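Ribonucleoside-diphosphate reductase (Pseudomonas aeruginosa, PDB 5IM3) probably catalyses the reduction of ribonucleoside diphosphates to the deoxyribonucleotides needed for DNA synthesis, and binds dATP as an allosteric nucleotide. Local coordinates at residues A[491-496]-A[737-742]. Residues are numbered along the deposited sequence; the frame is centred on the assembly and turned at random.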
ATOM      1  N   PHE A 491     -23.400  23.281 -14.128  1.00 49.60           N
ATOM      2  CA  PHE A 491     -22.740  22.143 -13.499  1.00 50.43           C
ATOM      3  C   PHE A 491     -21.834  22.603 -12.365  1.00 51.15           C
ATOM      4  O   PHE A 491     -21.876  22.052 -11.259  1.00 52.37           O
ATOM      5  CB  PHE A 491     -21.943  21.344 -14.529  1.00 47.66           C
ATOM      6  CG  PHE A 491     -21.096  20.260 -13.919  1.00 47.08           C
ATOM      7  CD1 PHE A 491     -21.667  19.072 -13.489  1.00 47.14           C
ATOM      8  CD2 PHE A 491     -19.732  20.433 -13.761  1.00 47.32           C
ATOM      9  CE1 PHE A 491     -20.890  18.077 -12.919  1.00 46.32           C
ATOM     10  CE2 PHE A 491     -18.950  19.441 -13.190  1.00 47.11           C
ATOM     11  CZ  PHE A 491     -19.532  18.261 -12.771  1.00 45.23           C
ATOM     12  N   MET A 492     -21.003  23.616 -12.623  1.00 52.60           N
ATOM     13  CA  MET A 492     -20.150  24.154 -11.571  1.00 56.27           C
ATOM     14  C   MET A 492     -20.980  24.707 -10.419  1.00 59.20           C
ATOM     15  O   MET A 492     -20.603  24.566  -9.251  1.00 60.82           O
ATOM     16  CB  MET A 492     -19.237  25.240 -12.139  1.00 56.22           C
ATOM     17  CG  MET A 492     -18.317  24.770 -13.259  1.00 55.15           C
ATOM     18  SD  MET A 492     -17.205  23.438 -12.776  1.00 54.24           S
ATOM     19  CE  MET A 492     -16.308  24.204 -11.423  1.00 57.67           C
ATOM     20  N   LYS A 493     -22.112  25.347 -10.729  1.00 60.15           N
ATOM     21  CA  LYS A 493     -23.014  25.797  -9.673  1.00 62.20           C
ATOM     22  C   LYS A 493     -23.455  24.632  -8.795  1.00 60.79           C
ATOM     23  O   LYS A 493     -23.513  24.756  -7.567  1.00 62.06           O
ATOM     24  CB  LYS A 493     -24.232  26.495 -10.278  1.00 63.54           C
ATOM     25  CG  LYS A 493     -23.955  27.865 -10.877  1.00 63.69           C
ATOM     26  CD  LYS A 493     -25.250  28.512 -11.352  1.00 66.06           C
ATOM     27  CE  LYS A 493     -25.026  29.914 -11.898  1.00 67.21           C
ATOM     28  NZ  LYS A 493     -26.302  30.547 -12.340  1.00 67.11           N
ATOM     29  N   ARG A 494     -23.772  23.490  -9.411  1.00 59.01           N
ATOM     30  CA  ARG A 494     -24.195  22.326  -8.639  1.00 59.83           C
ATOM     31  C   ARG A 494     -23.040  21.742  -7.832  1.00 59.17           C
ATOM     32  O   ARG A 494     -23.261  21.181  -6.754  1.00 58.60           O
ATOM     33  CB  ARG A 494     -24.789  21.269  -9.572  1.00 59.24           C
ATOM     34  CG  ARG A 494     -26.040  21.725 -10.318  1.00 58.37           C
ATOM     35  CD  ARG A 494     -27.263  21.772  -9.408  1.00 60.02           C
ATOM     36  NE  ARG A 494     -28.442  22.299 -10.095  1.00 59.97           N
ATOM     37  CZ  ARG A 494     -29.255  21.578 -10.861  1.00 58.56           C
ATOM     38  NH1 ARG A 494     -29.027  20.284 -11.055  1.00 58.16           N
ATOM     39  NH2 ARG A 494     -30.301  22.151 -11.441  1.00 58.19           N
ATOM     40  N   VAL A 495     -21.809  21.867  -8.328  1.00 59.64           N
ATOM     41  CA  VAL A 495     -20.648  21.451  -7.546  1.00 59.21           C
ATOM     42  C   VAL A 495     -20.492  22.347  -6.322  1.00 60.02           C
ATOM     43  O   VAL A 495     -20.374  21.867  -5.188  1.00 59.78           O
ATOM     44  CB  VAL A 495     -19.381  21.465  -8.421  1.00 58.44           C
ATOM     45  CG1 VAL A 495     -18.135  21.205  -7.575  1.00 58.12           C
ATOM     46  CG2 VAL A 495     -19.490  20.434  -9.541  1.00 54.86           C
ATOM     47  N   PHE A 496     -20.489  23.665  -6.537  1.00 58.45           N
ATOM     48  CA  PHE A 496     -20.346  24.605  -5.431  1.00 61.79           C
ATOM     49  C   PHE A 496     -21.424  24.404  -4.376  1.00 63.50           C
ATOM     50  O   PHE A 496     -21.166  24.598  -3.183  1.00 66.37           O
ATOM     51  CB  PHE A 496     -20.392  26.039  -5.959  1.00 60.39           C
ATOM     52  CG  PHE A 496     -19.070  26.551  -6.461  1.00 59.64           C
ATOM     53  CD1 PHE A 496     -18.344  25.838  -7.403  1.00 58.63           C
ATOM     54  CD2 PHE A 496     -18.562  27.757  -6.007  1.00 59.76           C
ATOM     55  CE1 PHE A 496     -17.130  26.311  -7.867  1.00 58.23           C
ATOM     56  CE2 PHE A 496     -17.352  28.236  -6.469  1.00 59.46           C
ATOM     57  CZ  PHE A 496     -16.635  27.514  -7.399  1.00 58.18           C
ATOM     58  N   ALA A 737     -22.847  37.158  -8.794  1.00 71.27           N
ATOM     59  CA  ALA A 737     -21.623  37.398  -8.040  1.00 71.91           C
ATOM     60  C   ALA A 737     -21.311  36.266  -7.071  1.00 71.90           C
ATOM     61  O   ALA A 737     -20.162  36.138  -6.634  1.00 72.06           O
ATOM     62  CB  ALA A 737     -21.725  38.721  -7.280  1.00 74.29           C
ATOM     63  N   LYS A 738     -22.304  35.443  -6.726  1.00 73.73           N
ATOM     64  CA  LYS A 738     -22.067  34.320  -5.826  1.00 73.57           C
ATOM     65  C   LYS A 738     -21.126  33.289  -6.432  1.00 70.71           C
ATOM     66  O   LYS A 738     -20.510  32.517  -5.689  1.00 70.41           O
ATOM     67  CB  LYS A 738     -23.402  33.665  -5.457  1.00 75.62           C
ATOM     68  CG  LYS A 738     -23.318  32.629  -4.340  1.00 76.53           C
ATOM     69  CD  LYS A 738     -24.690  32.344  -3.726  1.00 78.59           C
ATOM     70  CE  LYS A 738     -25.309  31.061  -4.261  1.00 77.60           C
ATOM     71  NZ  LYS A 738     -24.574  29.852  -3.794  1.00 77.61           N
ATOM     72  N   TYR A 739     -20.989  33.267  -7.759  1.00 67.86           N
ATOM     73  CA  TYR A 739     -20.204  32.247  -8.441  1.00 64.83           C
ATOM     74  C   TYR A 739     -19.077  32.798  -9.304  1.00 64.99           C
ATOM     75  O   TYR A 739     -18.363  32.007  -9.930  1.00 63.51           O
ATOM     76  CB  TYR A 739     -21.116  31.384  -9.318  1.00 63.46           C
ATOM     77  CG  TYR A 739     -22.244  30.710  -8.574  1.00 64.23           C
ATOM     78  CD1 TYR A 739     -22.016  29.581  -7.799  1.00 63.56           C
ATOM     79  CD2 TYR A 739     -23.539  31.198  -8.658  1.00 64.12           C
ATOM     80  CE1 TYR A 739     -23.050  28.962  -7.122  1.00 64.36           C
ATOM     81  CE2 TYR A 739     -24.576  30.587  -7.986  1.00 65.24           C
ATOM     82  CZ  TYR A 739     -24.328  29.469  -7.221  1.00 64.81           C
ATOM     83  OH  TYR A 739     -25.365  28.865  -6.551  1.00 65.31           O
ATOM     84  N   ILE A 740     -18.893  34.114  -9.372  1.00 65.56           N
ATOM     85  CA  ILE A 740     -17.820  34.684 -10.182  1.00 65.04           C
ATOM     86  C   ILE A 740     -17.382  36.002  -9.563  1.00 67.41           C
ATOM     87  O   ILE A 740     -18.207  36.801  -9.110  1.00 68.26           O
ATOM     88  CB  ILE A 740     -18.253  34.882 -11.650  1.00 65.52           C
ATOM     89  CG1 ILE A 740     -17.119  35.513 -12.466  1.00 64.45           C
ATOM     90  CG2 ILE A 740     -19.514  35.736 -11.727  1.00 65.88           C
ATOM     91  CD1 ILE A 740     -17.374  35.523 -13.967  1.00 63.81           C
ATOM     92  N   GLU A 741     -16.071  36.222  -9.553  1.00 72.15           N
ATOM     93  CA  GLU A 741     -15.497  37.477  -9.083  1.00 75.33           C
ATOM     94  C   GLU A 741     -14.232  37.735  -9.883  1.00 72.87           C
ATOM     95  O   GLU A 741     -13.319  36.906  -9.879  1.00 71.89           O
ATOM     96  CB  GLU A 741     -15.194  37.422  -7.586  1.00 78.99           C
ATOM     97  CG  GLU A 741     -14.563  38.687  -7.039  1.00 83.27           C
ATOM     98  CD  GLU A 741     -14.414  38.654  -5.535  1.00 87.07           C
ATOM     99  OE1 GLU A 741     -15.440  38.497  -4.839  1.00 89.16           O
ATOM    100  OE2 GLU A 741     -13.271  38.774  -5.049  1.00 88.17           O
ATOM    101  N   VAL A 742     -14.184  38.871 -10.569  1.00 66.08           N
ATOM    102  CA  VAL A 742     -13.049  39.227 -11.410  1.00 64.87           C
ATOM    103  C   VAL A 742     -12.798  40.722 -11.274  1.00 66.77           C
ATOM    104  O   VAL A 742     -13.737  41.511 -11.124  1.00 67.69           O
ATOM    105  CB  VAL A 742     -13.288  38.827 -12.884  1.00 64.76           C
ATOM    106  CG1 VAL A 742     -14.594  39.399 -13.396  1.00 66.05           C
ATOM    107  CG2 VAL A 742     -12.126  39.266 -13.769  1.00 64.29           C
TER
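Lys493 and Tyr739 meet in a CH-pi contact that joins the helix 489-496 to the loop following helix 724-735, both in the barrel domain of the reductase. The lysine lays its methylene chain across one face of the phenol ring, the two side chains crossing at about a right angle. CG of Lys493 sits 3.8 Å from the centroid of the Tyr739 ring, only 1° off the ring normal. Further along, CE lies 3.8 Å from CD2 of Tyr739. With CG beside the backbone N (chi1 -72°) and the rest extended, the chain spans the ring and delivers its ammonium beyond it, where NZ forms a salt bridge with Glu521. The opposite face carries CB of the neighbouring Lys738 near its rim. The ring's edge is met by Phe496, whose CB is 4.1 Å from CE1 of Tyr739; the Phe496 ring itself packs edge-to-face on Trp896 of helix 885-897. The phenol oxygen hydrogen-bonds to Asp497, immediately after the helical segment, and receives a weak bond from Lys738 NZ. Helix 489-496 directly follows the parallel strand 482-487, so the tyrosine docks on the helical layer of the ten-stranded alpha-beta barrel of ribonucleotide reductases, away from the nucleotide sites.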